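Local structure of ornithine aminotransferase (Plasmodium falciparum, 3LG0) at residues P29-K33 / D42-Y48; N318-L322 / L389-K393. The protein probably catalyses the pyridoxal-phosphate-dependent transfer of the delta-amino group of ornithine to 2-oxoglutarate, yielding glutamate semialdehyde and glutamate. All coordinates share one frame; numbering follows the deposited sequence.

Interaction 1 (P29-K33 / D42-Y48); sequences PVVLK and DIEDRRY
The start of an antiparallel meander meets the type I turn Asp42-Asp45 that joins its second and third strands, with Leu32 and Asp42 as a non-hydrogen-bonded pair. One residue earlier, Val31 O receives a weak bond from Ile43 N (3.2 Å) and a CA-H...O contact from Asp42. CG1 of Val31 packs 3.5 Å from CG1 of Ile43, two branched apolar chains that also touch helix 10-20. CG2 of Val30 lies obliquely by the Tyr48 ring, 3.8 Å from Tyr48 CE1. Lysine suits position 33 because its extended chain runs past Asp42 O, keeping the aliphatic part on the turn while the amine reaches the acidic side chain of Asp45. There Lys33 NZ makes a salt bridge to Asp45 OD1 (3.0 Å), arriving 45° out of the carboxylate plane.

Asp42 organises the turn. With CG set between the backbone N and the carbonyl carbon (chi1 75°), its carboxylate folds back over the turn, and Asp42 OD1 accepts a bond from Arg46 N at 2.9 Å. Asp42 OD2 is gripped from opposite faces by Arg46 NH1 and Tyr48 OH, each at 2.7 Å, and a water links it to Val31 N. These donors would be expected to stabilise the buried negative charge. Glu44 OE1 also forms a salt bridge with Arg46 NH1, and Glu44 CB lies over one guanidinium face. Val31 and Leu32 pair with a strand of the second subunit, so this beta meander carries its sheet across the dimer interface.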
ATOM      1  N   PRO A  29      13.241 -16.824 -13.732  1.00 33.69           N
ATOM      2  CA  PRO A  29      14.507 -17.028 -13.018  1.00 34.74           C
ATOM      3  C   PRO A  29      15.613 -16.057 -13.438  1.00 31.02           C
ATOM      4  O   PRO A  29      16.596 -16.465 -14.047  1.00 32.65           O
ATOM      5  CB  PRO A  29      14.912 -18.460 -13.406  1.00 33.44           C
ATOM      6  CG  PRO A  29      13.799 -19.011 -14.201  1.00 40.31           C
ATOM      7  CD  PRO A  29      13.010 -17.864 -14.738  1.00 34.69           C
ATOM      8  N   VAL A  30      15.452 -14.781 -13.116  1.00 39.27           N
ATOM      9  CA  VAL A  30      16.524 -13.802 -13.300  1.00 27.99           C
ATOM     10  C   VAL A  30      16.596 -12.970 -12.022  1.00 34.79           C
ATOM     11  O   VAL A  30      15.572 -12.606 -11.462  1.00 32.02           O
ATOM     12  CB  VAL A  30      16.313 -12.908 -14.565  1.00 36.03           C
ATOM     13  CG1 VAL A  30      15.072 -12.000 -14.429  1.00 23.95           C
ATOM     14  CG2 VAL A  30      17.570 -12.077 -14.864  1.00 30.04           C
ATOM     15  N   VAL A  31      17.806 -12.705 -11.543  1.00 34.83           N
ATOM     16  CA  VAL A  31      17.995 -11.975 -10.290  1.00 29.46           C
ATOM     17  C   VAL A  31      18.646 -10.611 -10.538  1.00 33.27           C
ATOM     18  O   VAL A  31      19.840 -10.526 -10.811  1.00 23.11           O
ATOM     19  CB  VAL A  31      18.882 -12.778  -9.304  1.00 30.19           C
ATOM     20  CG1 VAL A  31      19.006 -12.050  -7.989  1.00 28.75           C
ATOM     21  CG2 VAL A  31      18.295 -14.151  -9.072  1.00 26.50           C
ATOM     22  N   LEU A  32      17.856  -9.548 -10.432  1.00 27.65           N
ATOM     23  CA  LEU A  32      18.330  -8.206 -10.724  1.00 24.48           C
ATOM     24  C   LEU A  32      18.935  -7.529  -9.498  1.00 35.05           C
ATOM     25  O   LEU A  32      18.515  -7.768  -8.363  1.00 29.90           O
ATOM     26  CB  LEU A  32      17.188  -7.349 -11.279  1.00 27.14           C
ATOM     27  CG  LEU A  32      16.407  -8.030 -12.401  1.00 32.77           C
ATOM     28  CD1 LEU A  32      15.290  -7.124 -12.904  1.00 23.79           C
ATOM     29  CD2 LEU A  32      17.350  -8.507 -13.555  1.00 23.69           C
ATOM     30  N   LYS A  33      19.941  -6.697  -9.732  1.00 32.80           N
ATOM     31  CA  LYS A  33      20.606  -5.992  -8.650  1.00 26.16           C
ATOM     32  C   LYS A  33      20.741  -4.544  -9.023  1.00 26.39           C
ATOM     33  O   LYS A  33      21.004  -3.704  -8.165  1.00 35.25           O
ATOM     34  CB  LYS A  33      21.989  -6.571  -8.370  1.00 33.76           C
ATOM     35  CG  LYS A  33      23.013  -6.329  -9.483  1.00 37.96           C
ATOM     36  CD  LYS A  33      24.337  -7.019  -9.148  1.00 48.86           C
ATOM     37  CE  LYS A  33      25.444  -6.653 -10.128  1.00 50.92           C
ATOM     38  NZ  LYS A  33      26.699  -7.401  -9.830  1.00 55.01           N
ATOM     39  N   ASP A  42      21.780  -8.332 -13.914  1.00 30.78           N
ATOM     40  CA  ASP A  42      21.699  -9.412 -12.946  1.00 29.41           C
ATOM     41  C   ASP A  42      23.002  -9.653 -12.151  1.00 31.95           C
ATOM     42  O   ASP A  42      23.977  -8.894 -12.264  1.00 29.84           O
ATOM     43  CB  ASP A  42      21.130 -10.692 -13.577  1.00 32.55           C
ATOM     44  CG  ASP A  42      22.132 -11.413 -14.472  1.00 43.23           C
ATOM     45  OD1 ASP A  42      23.292 -10.970 -14.573  1.00 36.38           O
ATOM     46  OD2 ASP A  42      21.747 -12.429 -15.080  1.00 35.16           O
ATOM     47  N   ILE A  43      22.977 -10.683 -11.312  1.00 27.98           N
ATOM     48  CA  ILE A  43      24.062 -10.962 -10.388  1.00 37.78           C
ATOM     49  C   ILE A  43      25.379 -11.179 -11.136  1.00 47.67           C
ATOM     50  O   ILE A  43      26.441 -10.774 -10.662  1.00 41.79           O
ATOM     51  CB  ILE A  43      23.748 -12.211  -9.520  1.00 35.92           C
ATOM     52  CG1 ILE A  43      22.482 -11.990  -8.686  1.00 36.99           C
ATOM     53  CG2 ILE A  43      24.921 -12.534  -8.614  1.00 34.52           C
ATOM     54  CD1 ILE A  43      22.461 -10.690  -7.944  1.00 28.95           C
ATOM     55  N   GLU A  44      25.295 -11.819 -12.304  1.00 43.74           N
ATOM     56  CA  GLU A  44      26.465 -12.120 -13.120  1.00 42.70           C
ATOM     57  C   GLU A  44      26.781 -10.985 -14.086  1.00 38.63           C
ATOM     58  O   GLU A  44      27.474 -11.182 -15.070  1.00 48.22           O
ATOM     59  CB  GLU A  44      26.242 -13.418 -13.906  1.00 44.75           C
ATOM     60  CG  GLU A  44      26.224 -14.674 -13.041  1.00 47.51           C
ATOM     61  CD  GLU A  44      24.937 -14.814 -12.235  1.00 50.50           C
ATOM     62  OE1 GLU A  44      23.875 -14.423 -12.763  1.00 42.44           O
ATOM     63  OE2 GLU A  44      24.990 -15.317 -11.082  1.00 39.09           O
ATOM     64  N   ASP A  45      26.238  -9.809 -13.806  1.00 35.21           N
ATOM     65  CA  ASP A  45      26.436  -8.629 -14.640  1.00 38.50           C
ATOM     66  C   ASP A  45      25.929  -8.696 -16.097  1.00 36.89           C
ATOM     67  O   ASP A  45      26.303  -7.856 -16.910  1.00 41.35           O
ATOM     68  CB  ASP A  45      27.905  -8.206 -14.592  1.00 39.43           C
ATOM     69  CG  ASP A  45      28.339  -7.780 -13.202  1.00 53.16           C
ATOM     70  OD1 ASP A  45      27.715  -6.848 -12.648  1.00 52.04           O
ATOM     71  OD2 ASP A  45      29.300  -8.372 -12.659  1.00 58.38           O
ATOM     72  N   ARG A  46      25.086  -9.671 -16.431  1.00 34.79           N
ATOM     73  CA  ARG A  46      24.409  -9.650 -17.730  1.00 32.56           C
ATOM     74  C   ARG A  46      23.376  -8.510 -17.750  1.00 44.50           C
ATOM     75  O   ARG A  46      22.742  -8.195 -16.730  1.00 33.98           O
ATOM     76  CB  ARG A  46      23.702 -10.974 -18.019  1.00 39.87           C
ATOM     77  CG  ARG A  46      24.545 -12.220 -17.837  1.00 48.04           C
ATOM     78  CD  ARG A  46      23.704 -13.463 -18.039  1.00 52.95           C
ATOM     79  NE  ARG A  46      24.335 -14.673 -17.510  1.00 74.74           N
ATOM     80  CZ  ARG A  46      24.015 -15.255 -16.354  1.00 81.05           C
ATOM     81  NH1 ARG A  46      23.063 -14.748 -15.574  1.00 47.66           N
ATOM     82  NH2 ARG A  46      24.651 -16.355 -15.975  1.00 87.82           N
ATOM     83  N   ARG A  47      23.209  -7.892 -18.915  1.00 34.80           N
ATOM     84  CA  ARG A  47      22.303  -6.772 -19.058  1.00 36.27           C
ATOM     85  C   ARG A  47      21.090  -7.167 -19.886  1.00 38.95           C
ATOM     86  O   ARG A  47      21.207  -7.915 -20.857  1.00 31.62           O
ATOM     87  CB  ARG A  47      23.019  -5.604 -19.722  1.00 41.11           C
ATOM     88  CG  ARG A  47      22.116  -4.403 -19.969  1.00 44.88           C
ATOM     89  CD  ARG A  47      22.841  -3.312 -20.746  1.00 42.00           C
ATOM     90  NE  ARG A  47      22.856  -3.593 -22.174  1.00 45.12           N
ATOM     91  CZ  ARG A  47      23.395  -2.788 -23.085  1.00 51.66           C
ATOM     92  NH1 ARG A  47      23.968  -1.650 -22.709  1.00 51.34           N
ATOM     93  NH2 ARG A  47      23.362  -3.119 -24.372  1.00 44.60           N
ATOM     94  N   TYR A  48      19.921  -6.679 -19.493  1.00 39.23           N
ATOM     95  CA  TYR A  48      18.694  -6.988 -20.225  1.00 32.24           C
ATOM     96  C   TYR A  48      17.864  -5.731 -20.462  1.00 31.08           C
ATOM     97  O   TYR A  48      17.860  -4.796 -19.653  1.00 31.84           O
ATOM     98  CB  TYR A  48      17.831  -7.998 -19.458  1.00 28.09           C
ATOM     99  CG  TYR A  48      18.541  -9.223 -18.927  1.00 31.72           C
ATOM    100  CD1 TYR A  48      19.294  -9.161 -17.756  1.00 35.92           C
ATOM    101  CD2 TYR A  48      18.432 -10.448 -19.569  1.00 33.67           C
ATOM    102  CE1 TYR A  48      19.935 -10.283 -17.253  1.00 31.84           C
ATOM    103  CE2 TYR A  48      19.073 -11.574 -19.076  1.00 29.38           C
ATOM    104  CZ  TYR A  48      19.819 -11.484 -17.917  1.00 33.09           C
ATOM    105  OH  TYR A  48      20.451 -12.589 -17.397  1.00 36.94           O
TER
HETATM  106  O   HOH W   1      20.058 -13.865 -13.082  1.00 22.86           O

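Interaction 2 (N318-L322 / L389-K393)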
ATOM      1  N   ASN A 318       7.617  10.922 -27.032  1.00 39.05           N
ATOM      2  CA  ASN A 318       8.498   9.860 -27.503  1.00 42.37           C
ATOM      3  C   ASN A 318       7.742   8.552 -27.702  1.00 52.43           C
ATOM      4  O   ASN A 318       7.916   7.876 -28.714  1.00 43.97           O
ATOM      5  CB  ASN A 318       9.658   9.647 -26.529  1.00 39.15           C
ATOM      6  CG  ASN A 318      10.829   8.904 -27.163  1.00 50.07           C
ATOM      7  OD1 ASN A 318      11.237   9.195 -28.295  1.00 49.06           O
ATOM      8  ND2 ASN A 318      11.382   7.944 -26.429  1.00 36.44           N
ATOM      9  N   ALA A 319       6.894   8.206 -26.737  1.00 35.84           N
ATOM     10  CA  ALA A 319       6.114   6.993 -26.837  1.00 42.21           C
ATOM     11  C   ALA A 319       5.086   7.109 -27.966  1.00 42.39           C
ATOM     12  O   ALA A 319       4.783   6.132 -28.659  1.00 41.98           O
ATOM     13  CB  ALA A 319       5.436   6.687 -25.504  1.00 33.37           C
ATOM     14  N   ASP A 320       4.545   8.308 -28.151  1.00 45.56           N
ATOM     15  CA  ASP A 320       3.583   8.532 -29.225  1.00 43.95           C
ATOM     16  C   ASP A 320       4.251   8.420 -30.592  1.00 45.59           C
ATOM     17  O   ASP A 320       3.634   7.942 -31.534  1.00 42.06           O
ATOM     18  CB  ASP A 320       2.903   9.894 -29.080  1.00 51.87           C
ATOM     19  CG  ASP A 320       1.511   9.931 -29.715  1.00 63.55           C
ATOM     20  OD1 ASP A 320       0.890   8.850 -29.867  1.00 63.17           O
ATOM     21  OD2 ASP A 320       1.039  11.042 -30.050  1.00 54.55           O
ATOM     22  N   LYS A 321       5.512   8.844 -30.688  1.00 46.60           N
ATOM     23  CA  LYS A 321       6.275   8.759 -31.944  1.00 47.07           C
ATOM     24  C   LYS A 321       6.730   7.336 -32.265  1.00 52.44           C
ATOM     25  O   LYS A 321       6.442   6.811 -33.344  1.00 51.69           O
ATOM     26  CB  LYS A 321       7.516   9.659 -31.908  1.00 45.98           C
ATOM     27  CG  LYS A 321       7.266  11.129 -31.623  1.00 64.44           C
ATOM     28  CD  LYS A 321       8.506  11.967 -31.955  1.00 77.02           C
ATOM     29  CE  LYS A 321       8.627  13.217 -31.078  1.00 75.10           C
ATOM     30  NZ  LYS A 321       9.282  12.930 -29.756  1.00 62.73           N
ATOM     31  N   LEU A 322       7.455   6.720 -31.331  1.00 47.22           N
ATOM     32  CA  LEU A 322       8.069   5.418 -31.568  1.00 43.33           C
ATOM     33  C   LEU A 322       7.053   4.279 -31.592  1.00 42.06           C
ATOM     34  O   LEU A 322       7.283   3.236 -32.205  1.00 46.06           O
ATOM     35  CB  LEU A 322       9.132   5.148 -30.507  1.00 40.14           C
ATOM     36  CG  LEU A 322      10.205   6.226 -30.340  1.00 41.71           C
ATOM     37  CD1 LEU A 322      11.227   5.765 -29.330  1.00 40.87           C
ATOM     38  CD2 LEU A 322      10.868   6.520 -31.674  1.00 47.03           C
ATOM     39  N   LEU A 389       9.653   4.511 -21.187  1.00 32.32           N
ATOM     40  CA  LEU A 389       9.345   5.407 -22.289  1.00 32.67           C
ATOM     41  C   LEU A 389      10.534   6.257 -22.754  1.00 40.22           C
ATOM     42  O   LEU A 389      10.443   6.957 -23.755  1.00 40.51           O
ATOM     43  CB  LEU A 389       8.138   6.290 -21.949  1.00 31.61           C
ATOM     44  CG  LEU A 389       6.917   5.585 -21.325  1.00 28.61           C
ATOM     45  CD1 LEU A 389       5.807   6.575 -21.034  1.00 31.59           C
ATOM     46  CD2 LEU A 389       6.412   4.482 -22.222  1.00 28.49           C
ATOM     47  N   CYS A 390      11.651   6.200 -22.043  1.00 37.44           N
ATOM     48  CA  CYS A 390      12.841   6.909 -22.494  1.00 36.27           C
ATOM     49  C   CYS A 390      13.660   6.104 -23.523  1.00 45.66           C
ATOM     50  O   CYS A 390      14.797   6.469 -23.854  1.00 48.79           O
ATOM     51  CB  CYS A 390      13.708   7.282 -21.300  1.00 36.12           C
ATOM     52  SG  CYS A 390      14.127   5.856 -20.287  1.00 37.18           S
ATOM     53  N   ILE A 391      13.079   5.022 -24.035  1.00 39.32           N
ATOM     54  CA  ILE A 391      13.753   4.167 -25.006  1.00 32.88           C
ATOM     55  C   ILE A 391      13.927   4.877 -26.352  1.00 45.05           C
ATOM     56  O   ILE A 391      13.043   5.616 -26.789  1.00 43.90           O
ATOM     57  CB  ILE A 391      12.984   2.845 -25.203  1.00 35.11           C
ATOM     58  CG1 ILE A 391      13.856   1.804 -25.912  1.00 36.18           C
ATOM     59  CG2 ILE A 391      11.647   3.079 -25.921  1.00 31.29           C
ATOM     60  CD1 ILE A 391      13.344   0.367 -25.768  1.00 38.76           C
ATOM     61  N   THR A 392      15.069   4.671 -27.003  1.00 36.92           N
ATOM     62  CA  THR A 392      15.332   5.293 -28.306  1.00 45.35           C
ATOM     63  C   THR A 392      14.934   4.384 -29.463  1.00 48.37           C
ATOM     64  O   THR A 392      14.836   3.163 -29.301  1.00 46.34           O
ATOM     65  CB  THR A 392      16.812   5.637 -28.486  1.00 38.79           C
ATOM     66  OG1 THR A 392      17.574   4.427 -28.582  1.00 44.86           O
ATOM     67  CG2 THR A 392      17.327   6.488 -27.317  1.00 35.62           C
ATOM     68  N   LYS A 393      14.718   4.974 -30.636  1.00 46.58           N
ATOM     69  CA  LYS A 393      14.381   4.179 -31.815  1.00 52.35           C
ATOM     70  C   LYS A 393      15.429   3.100 -32.114  1.00 44.32           C
ATOM     71  O   LYS A 393      15.086   1.993 -32.522  1.00 45.78           O
ATOM     72  CB  LYS A 393      14.143   5.055 -33.051  1.00 54.84           C
ATOM     73  CG  LYS A 393      13.651   4.254 -34.253  1.00 63.05           C
ATOM     74  CD  LYS A 393      12.912   5.114 -35.264  1.00 79.48           C
ATOM     75  CE  LYS A 393      12.544   4.301 -36.507  1.00 90.08           C
ATOM     76  NZ  LYS A 393      11.655   3.130 -36.210  1.00 77.81           N
TER
HETATM   77  O   HOH W   2      13.795   8.612 -28.327  1.00 47.43           O
HETATM   78  O   HOH W   3       9.359   3.045 -33.663  1.00 47.41           O
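One turn of helix 315-333 lies beside an irregular segment that leads into helix 393-412, the backbones coming nearest at Ala319 and Leu389, with CA atoms 5.8 Å apart, and again at Leu322 and Lys393. Asn318 carries the polar part of the contact. Its CG stands anti to the backbone N (chi1 -161°), which sends the amide across to the loop, where ND2 uses both hydrogens on main-chain carbonyls. The bond from Asn318 ND2 to Leu389 O is 3.0 Å long and nearly straight (168°), whereas that from the same ND2 to Ile391 O, at 2.9 Å, is more bent (144°). Both acceptors lie close to the amide plane, so the pair fixes the rotation of the group, and a water donates to OD1. Asparagine suits this place because one short side chain offers two N-H groups to carbonyls of a non-helical, non-strand segment.

Aliphatic side chains flank the amide. Ala319 CB, small enough to let the loop approach, meets Leu389 CD2 at 4.1 Å; one turn on, Leu322 CD1 rests on the carbonyl oxygen of Ile391 and Leu322 CD2 lies 3.8 Å from Lys393 CB. Leu322 and Ile391 both also pack on Leu396. Thr392 then takes the N-cap position of helix 393-412, so a loop held through two carbonyls by an asparagine leads straight into a helix N-cap.

In the fold
Following the chain from the N terminus, interaction 1 closes first, a local return over eight intervening residues, six of them in strands. Interaction 2 opens much later and closes a far longer loop: the 66 residues between 318-322 and 389-393 include strands 340-346, 349-354, 373-378 and 382-385. The two are in series, neither nested nor crossed. They do not touch, their centres lying 24 Å apart and nearest atoms about 9 Å, yet one mixed sheet relates them: interaction 1 contributes strands to one end, and the loop closed by interaction 2 contains the other four. Interaction 1 belongs to the sheet end next to the second subunit, whereas interaction 2 joins helix 315-333 to the approach of the C-terminal helix.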